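Local coordinates for protein phosphate transporter (Thermotoga maritima MSB8, PDB 6L85) that imports phosphate across the cell membrane in a sodium-dependent manner, as a bacterial relative of the human SLC20 phosphate carriers, at residues T37-A42 against G299-G304; A83-I88 against A390-V395; K223-K228 against Y232-N237. One frame throughout, in Å; residues are numbered along the deposited sequence.

How the interactions relate
The three contacts lie along a mostly helical chain and none touches another. Interaction 1 is the most central, its centre about 16 Å from that of the chain, and the side chain of V300 stands about 11 Å from a bound sodium ion. Interaction 2 pairs helix 76-99 with the C-terminal helix 368-400; its centre is about 30 Å from that of interaction 1. Interaction 3 joins helices 199-224 and 231-258, with the side chain of L224 about 13 Å from a sodium ion. Interactions 2 and 3 lie on opposite sides of the chain's centre, their centres about 54 Å apart. In sequence, interaction 3 is nested inside the loops closed by the other two, which interlock.

Interaction 1: T37-A42 against G299-G304; sequences TVRQAA and GVFFLG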
# COMPACT_ATOMS: atom_id res chain seq x y z
N THR B 37 6.62 12.15 -17.24
CA THR B 37 6.58 11.69 -18.63
C THR B 37 5.48 10.65 -18.82
O THR B 37 4.98 10.05 -17.87
CB THR B 37 7.92 11.08 -19.07
OG1 THR B 37 8.14 9.85 -18.37
CG2 THR B 37 9.11 12.03 -18.83
N VAL B 38 5.14 10.42 -20.09
CA VAL B 38 4.18 9.38 -20.45
C VAL B 38 4.62 8.03 -19.89
O VAL B 38 3.82 7.29 -19.30
CB VAL B 38 4.02 9.33 -21.98
CG1 VAL B 38 3.25 8.09 -22.40
CG2 VAL B 38 3.32 10.61 -22.47
N ARG B 39 5.90 7.69 -20.05
CA ARG B 39 6.43 6.40 -19.60
C ARG B 39 6.32 6.25 -18.09
O ARG B 39 5.92 5.19 -17.57
CB ARG B 39 7.88 6.26 -20.07
CG ARG B 39 8.71 5.23 -19.30
CD ARG B 39 8.14 3.82 -19.44
NE ARG B 39 8.49 3.16 -20.69
CZ ARG B 39 9.61 2.48 -20.89
NH1 ARG B 39 10.51 2.36 -19.91
NH2 ARG B 39 9.84 1.91 -22.07
N GLN B 40 6.69 7.30 -17.35
CA GLN B 40 6.54 7.26 -15.90
C GLN B 40 5.08 7.12 -15.52
O GLN B 40 4.73 6.34 -14.62
CB GLN B 40 7.13 8.52 -15.27
CG GLN B 40 8.61 8.75 -15.54
CD GLN B 40 9.11 10.06 -14.96
OE1 GLN B 40 8.52 11.12 -15.17
NE2 GLN B 40 10.19 9.98 -14.20
N ALA B 41 4.22 7.92 -16.17
CA ALA B 41 2.78 7.84 -15.92
C ALA B 41 2.28 6.42 -16.09
O ALA B 41 1.52 5.92 -15.27
CB ALA B 41 2.03 8.80 -16.85
N ALA B 42 2.76 5.74 -17.14
CA ALA B 42 2.32 4.37 -17.40
C ALA B 42 2.77 3.42 -16.28
O ALA B 42 1.98 2.59 -15.82
CB ALA B 42 2.84 3.90 -18.76
N GLY B 299 -2.45 -3.29 -20.51
CA GLY B 299 -3.01 -2.39 -21.50
C GLY B 299 -2.54 -0.96 -21.30
O GLY B 299 -2.31 -0.24 -22.27
N VAL B 300 -2.40 -0.53 -20.05
CA VAL B 300 -1.86 0.79 -19.78
C VAL B 300 -0.48 0.92 -20.38
O VAL B 300 -0.15 1.92 -21.03
CB VAL B 300 -1.83 1.08 -18.27
CG1 VAL B 300 -0.79 2.22 -17.97
CG2 VAL B 300 -3.20 1.42 -17.74
N PHE B 301 0.36 -0.11 -20.18
CA PHE B 301 1.74 -0.01 -20.62
C PHE B 301 1.89 -0.14 -22.14
O PHE B 301 2.67 0.60 -22.74
CB PHE B 301 2.62 -1.05 -19.94
CG PHE B 301 4.08 -0.91 -20.26
CD1 PHE B 301 4.84 0.09 -19.67
CD2 PHE B 301 4.68 -1.75 -21.18
CE1 PHE B 301 6.21 0.24 -19.97
CE2 PHE B 301 6.05 -1.62 -21.49
CZ PHE B 301 6.81 -0.63 -20.88
N PHE B 302 1.22 -1.10 -22.76
CA PHE B 302 1.48 -1.38 -24.16
C PHE B 302 0.63 -0.58 -25.13
O PHE B 302 0.98 -0.47 -26.31
CB PHE B 302 1.28 -2.86 -24.47
CG PHE B 302 2.40 -3.73 -23.99
CD1 PHE B 302 3.66 -3.65 -24.57
CD2 PHE B 302 2.20 -4.63 -22.95
CE1 PHE B 302 4.70 -4.46 -24.12
CE2 PHE B 302 3.22 -5.44 -22.50
CZ PHE B 302 4.48 -5.36 -23.08
N LEU B 303 -0.50 -0.03 -24.69
CA LEU B 303 -1.33 0.64 -25.68
C LEU B 303 -1.81 2.01 -25.21
O LEU B 303 -2.01 2.91 -26.03
CB LEU B 303 -2.50 -0.27 -26.08
CG LEU B 303 -3.42 0.25 -27.19
CD1 LEU B 303 -2.60 0.73 -28.40
CD2 LEU B 303 -4.43 -0.84 -27.59
N GLY B 304 -1.99 2.19 -23.90
CA GLY B 304 -2.49 3.46 -23.38
C GLY B 304 -1.53 4.60 -23.59
O GLY B 304 -1.94 5.77 -23.57
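A42 and V300 make the close part of this contact: V300 CG1 lies 3.5 Å from A42 O and 4.1 Å from A42 CB. The valine's CG1 is anti to its backbone N (chi1 159°), which sets this methyl against A42 near the start of helix 38-56. F301 flanks the same alanine more loosely, its CD1 4.4 Å from A42 CB. V23 of helix 2-32 also packs on V300, so the tight end is buried among three helices. T37, the N-cap of helix 38-56, forms a capping box with Q40: Q40 N donates to T37 OG1 (3.1 Å) and T37 N to Q40 OE1 (3.0 Å). Toward the partly exposed side the packing thins to R39 and F301. The arginine, bent at chi2 and chi3, brings NE to 3.8 Å from F301 CE1; F301 CZ sits above one face of the guanidinium, offset toward its rim, with the two planes 49° apart. F215 and F219 of the second subunit meet the F301 ring, and that F219 also packs on R39, placing this side at the dimer interface. An alanine at R39 would probably cost F301 the arginine's contact at CE1 and CZ, and F219 of the second subunit a packing partner.

Interaction 2: A83-I88 against A390-V395; sequences ALSALI and AAVYWV
The segments of helix 76-99 and helix 368-400 cross steeply, their N-to-C directions 134° apart, nearer antiparallel than parallel, and their axes 8.5 Å apart at closest approach, with the CA atoms of S85 and Y393 only 5.4 Å from each other. At that point S85 has its CB facing the other helix, and its OG rests 3.2 Å from Y393 CA and 3.4 Å from Y393 CB. With CG anti to its backbone N (chi1 175°), the tyrosine holds its ring edge-on to the same hydroxyl, which lies near the ring plane, 3.9 Å from CD1. F117 meets the ring edge-to-face. V392 also packs on the serine: its CG1 approaches S85 OG to 3.6 Å and I88 CD1 to 4.1 Å, the valine and isoleucine chains lying at a slant to each other. V392 and I88 are partly exposed, whereas S85 and Y393 are buried. The buried serine oxygen is satisfied within its own helix by a hydrogen bond with Y81 O, and Y393 N is too poorly angled to be its partner. Residues 83-88 and 390-395 thus meet through van der Waals packing, while just outside them the hydrogen bond of Y393 OH with E78 links the two helices.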
# COMPACT_ATOMS: atom_id res chain seq x y z
N ALA B 83 -21.88 -13.99 -21.17
CA ALA B 83 -20.75 -13.26 -20.61
C ALA B 83 -19.62 -13.20 -21.62
O ALA B 83 -19.06 -12.12 -21.89
CB ALA B 83 -20.29 -13.91 -19.30
N LEU B 84 -19.30 -14.34 -22.23
CA LEU B 84 -18.27 -14.33 -23.26
C LEU B 84 -18.64 -13.41 -24.42
O LEU B 84 -17.78 -12.65 -24.92
CB LEU B 84 -18.01 -15.74 -23.77
CG LEU B 84 -17.52 -16.74 -22.73
CD1 LEU B 84 -17.20 -18.04 -23.43
CD2 LEU B 84 -16.29 -16.22 -21.98
N SER B 85 -19.90 -13.46 -24.88
CA SER B 85 -20.33 -12.62 -26.00
C SER B 85 -20.16 -11.15 -25.68
O SER B 85 -19.67 -10.38 -26.51
CB SER B 85 -21.79 -12.92 -26.35
OG SER B 85 -21.90 -14.21 -26.94
N ALA B 86 -20.57 -10.74 -24.48
CA ALA B 86 -20.40 -9.36 -24.04
C ALA B 86 -18.93 -8.95 -24.02
O ALA B 86 -18.57 -7.85 -24.47
CB ALA B 86 -21.03 -9.18 -22.66
N LEU B 87 -18.05 -9.82 -23.49
CA LEU B 87 -16.62 -9.50 -23.48
C LEU B 87 -16.09 -9.29 -24.89
O LEU B 87 -15.41 -8.30 -25.17
CB LEU B 87 -15.81 -10.61 -22.77
CG LEU B 87 -15.81 -10.73 -21.24
CD1 LEU B 87 -15.16 -12.03 -20.79
CD2 LEU B 87 -15.13 -9.53 -20.53
N ILE B 88 -16.41 -10.22 -25.81
CA ILE B 88 -15.99 -10.09 -27.20
C ILE B 88 -16.44 -8.75 -27.78
O ILE B 88 -15.64 -8.00 -28.37
CB ILE B 88 -16.54 -11.26 -28.04
CG1 ILE B 88 -15.92 -12.59 -27.63
CG2 ILE B 88 -16.30 -11.00 -29.53
CD1 ILE B 88 -16.22 -13.74 -28.59
N ALA B 390 -25.48 -9.30 -29.02
CA ALA B 390 -26.59 -10.13 -29.49
C ALA B 390 -26.18 -10.95 -30.71
O ALA B 390 -26.42 -12.16 -30.78
CB ALA B 390 -27.79 -9.24 -29.81
N ALA B 391 -25.53 -10.30 -31.67
CA ALA B 391 -25.10 -10.99 -32.88
C ALA B 391 -24.10 -12.09 -32.57
O ALA B 391 -24.21 -13.21 -33.09
CB ALA B 391 -24.50 -9.99 -33.87
N VAL B 392 -23.09 -11.79 -31.74
CA VAL B 392 -22.10 -12.81 -31.40
C VAL B 392 -22.77 -13.97 -30.69
O VAL B 392 -22.46 -15.14 -30.95
CB VAL B 392 -20.97 -12.21 -30.54
CG1 VAL B 392 -20.09 -13.34 -29.97
CG2 VAL B 392 -20.13 -11.23 -31.35
N TYR B 393 -23.70 -13.68 -29.79
CA TYR B 393 -24.33 -14.73 -29.01
C TYR B 393 -25.16 -15.65 -29.91
O TYR B 393 -25.08 -16.87 -29.79
CB TYR B 393 -25.19 -14.12 -27.91
CG TYR B 393 -25.97 -15.16 -27.13
CD1 TYR B 393 -25.31 -16.10 -26.36
CD2 TYR B 393 -27.36 -15.18 -27.17
CE1 TYR B 393 -26.01 -17.05 -25.64
CE2 TYR B 393 -28.08 -16.13 -26.44
CZ TYR B 393 -27.39 -17.07 -25.68
OH TYR B 393 -28.05 -18.02 -24.95
N TRP B 394 -25.96 -15.07 -30.81
CA TRP B 394 -26.79 -15.88 -31.70
C TRP B 394 -25.93 -16.68 -32.67
O TRP B 394 -26.17 -17.88 -32.89
CB TRP B 394 -27.78 -14.97 -32.44
CG TRP B 394 -28.56 -15.63 -33.54
CD1 TRP B 394 -29.78 -16.24 -33.44
CD2 TRP B 394 -28.16 -15.75 -34.91
NE1 TRP B 394 -30.17 -16.73 -34.66
CE2 TRP B 394 -29.19 -16.44 -35.58
CE3 TRP B 394 -27.04 -15.34 -35.64
CZ2 TRP B 394 -29.14 -16.71 -36.95
CZ3 TRP B 394 -26.98 -15.63 -36.99
CH2 TRP B 394 -28.02 -16.31 -37.63
N VAL B 395 -24.93 -16.02 -33.26
CA VAL B 395 -23.98 -16.72 -34.12
C VAL B 395 -23.39 -17.92 -33.38
O VAL B 395 -23.45 -19.06 -33.86
CB VAL B 395 -22.89 -15.73 -34.60
CG1 VAL B 395 -21.62 -16.44 -35.00
CG2 VAL B 395 -23.41 -14.89 -35.75

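Interaction 3: K223-K228 against Y232-N237; sequences KLINEK and YDAVEN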
# COMPACT_ATOMS: atom_id res chain seq x y z
N LYS B 223 9.18 22.05 2.36
CA LYS B 223 10.40 22.06 1.55
C LYS B 223 10.15 22.67 0.17
O LYS B 223 10.82 23.61 -0.25
CB LYS B 223 10.95 20.65 1.43
CG LYS B 223 12.35 20.57 0.90
CD LYS B 223 13.33 20.30 2.03
CE LYS B 223 14.69 20.88 1.71
NZ LYS B 223 15.49 20.98 2.97
N LEU B 224 9.16 22.13 -0.56
CA LEU B 224 8.95 22.50 -1.96
C LEU B 224 8.63 23.98 -2.12
O LEU B 224 9.04 24.61 -3.10
CB LEU B 224 7.80 21.67 -2.53
CG LEU B 224 7.80 21.34 -4.02
CD1 LEU B 224 9.21 21.22 -4.54
CD2 LEU B 224 7.03 20.04 -4.22
N ILE B 225 7.87 24.54 -1.19
CA ILE B 225 7.38 25.90 -1.30
C ILE B 225 8.51 26.92 -1.29
O ILE B 225 8.29 28.08 -1.66
CB ILE B 225 6.36 26.14 -0.17
CG1 ILE B 225 5.34 27.20 -0.57
CG2 ILE B 225 7.07 26.49 1.12
CD1 ILE B 225 4.65 26.93 -1.87
N ASN B 226 9.72 26.50 -0.90
CA ASN B 226 10.91 27.35 -0.84
C ASN B 226 11.72 27.35 -2.13
O ASN B 226 12.74 28.04 -2.18
CB ASN B 226 11.83 26.89 0.30
CG ASN B 226 11.22 27.08 1.68
OD1 ASN B 226 10.34 27.93 1.87
ND2 ASN B 226 11.68 26.28 2.65
N GLU B 227 11.31 26.61 -3.15
CA GLU B 227 12.12 26.55 -4.37
C GLU B 227 11.88 27.72 -5.31
O GLU B 227 12.73 27.98 -6.18
CB GLU B 227 11.85 25.24 -5.13
CG GLU B 227 12.26 23.99 -4.37
CD GLU B 227 12.69 22.86 -5.29
OE1 GLU B 227 13.44 23.13 -6.26
OE2 GLU B 227 12.29 21.70 -5.04
N LYS B 228 10.76 28.42 -5.19
CA LYS B 228 10.45 29.56 -6.04
C LYS B 228 10.23 30.79 -5.17
O LYS B 228 9.69 30.69 -4.06
CB LYS B 228 9.23 29.29 -6.91
CG LYS B 228 9.26 27.97 -7.65
CD LYS B 228 10.15 28.04 -8.88
CE LYS B 228 9.84 26.91 -9.86
NZ LYS B 228 10.86 26.85 -10.96
N TYR B 232 2.91 32.96 -6.51
CA TYR B 232 2.05 32.13 -7.36
C TYR B 232 2.85 31.05 -8.06
O TYR B 232 2.38 29.92 -8.21
CB TYR B 232 1.31 33.01 -8.37
CG TYR B 232 0.51 34.12 -7.70
CD1 TYR B 232 -0.67 33.85 -7.02
CD2 TYR B 232 0.95 35.44 -7.76
CE1 TYR B 232 -1.40 34.87 -6.41
CE2 TYR B 232 0.23 36.47 -7.16
CZ TYR B 232 -0.95 36.18 -6.48
OH TYR B 232 -1.65 37.21 -5.88
N ASP B 233 4.07 31.36 -8.48
CA ASP B 233 4.92 30.35 -9.11
C ASP B 233 5.24 29.23 -8.12
O ASP B 233 5.25 28.05 -8.49
CB ASP B 233 6.19 31.02 -9.64
CG ASP B 233 7.05 30.07 -10.44
OD1 ASP B 233 6.50 29.20 -11.15
OD2 ASP B 233 8.29 30.19 -10.34
N ALA B 234 5.47 29.58 -6.85
CA ALA B 234 5.78 28.58 -5.83
C ALA B 234 4.57 27.70 -5.52
O ALA B 234 4.70 26.47 -5.41
CB ALA B 234 6.28 29.26 -4.55
N VAL B 235 3.39 28.31 -5.40
CA VAL B 235 2.19 27.54 -5.11
C VAL B 235 1.87 26.60 -6.27
O VAL B 235 1.53 25.43 -6.06
CB VAL B 235 1.02 28.48 -4.79
CG1 VAL B 235 -0.31 27.70 -4.76
CG2 VAL B 235 1.27 29.19 -3.46
N GLU B 236 1.98 27.09 -7.51
CA GLU B 236 1.70 26.21 -8.63
C GLU B 236 2.75 25.11 -8.74
O GLU B 236 2.42 24.00 -9.18
CB GLU B 236 1.62 26.99 -9.94
CG GLU B 236 0.31 27.77 -10.03
CD GLU B 236 -0.93 26.86 -10.16
OE1 GLU B 236 -0.89 25.90 -10.95
OE2 GLU B 236 -1.96 27.14 -9.48
N ASN B 237 3.99 25.38 -8.33
CA ASN B 237 5.01 24.35 -8.34
C ASN B 237 4.67 23.23 -7.34
O ASN B 237 4.81 22.04 -7.65
CB ASN B 237 6.35 24.99 -8.02
CG ASN B 237 7.49 24.04 -8.17
OD1 ASN B 237 7.74 23.52 -9.26
ND2 ASN B 237 8.19 23.78 -7.07
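This is a local packing contact across the short connection between two consecutive helices, in which the end of helix 199-224 and the residues after it fold against the start of helix 231-258. A234 is buried under I225 and K228. K228 CB lies 3.8 Å from A234 CB, and I225 CD1 reaches A234 O at 3.6 Å and A234 CB at 3.9 Å. The isoleucine's CG1 is anti to the backbone N (chi1 -153°), carrying CD1 over the backbone between A234 and V235. K168 and S171 of helix 167-194 also pack on I225, so a third helix backs this side. The first helix runs out in a type I beta turn from L224 to E227, with E227 N bonded to L224 O, after which K228 leaves helical geometry and lies against the second helix. There the lysine bends at chi2 and lays its aliphatic stem past D233, with CD 3.2 Å from D233 OD2. Its NZ remains 4.3 Å from that oxygen, beyond a salt bridge, although the opposite charges probably still attract. N237 fits between the stem and the preceding helix: K228 CE lies 4.0 Å from N237 OD1, while on the amide's other end ND2 stands 3.7 Å from L224 CD1. Each of these chains crosses the asparagine at about a right angle. The K228 carbonyl is bonded by K168 NZ, tying the connection to helix 167-194.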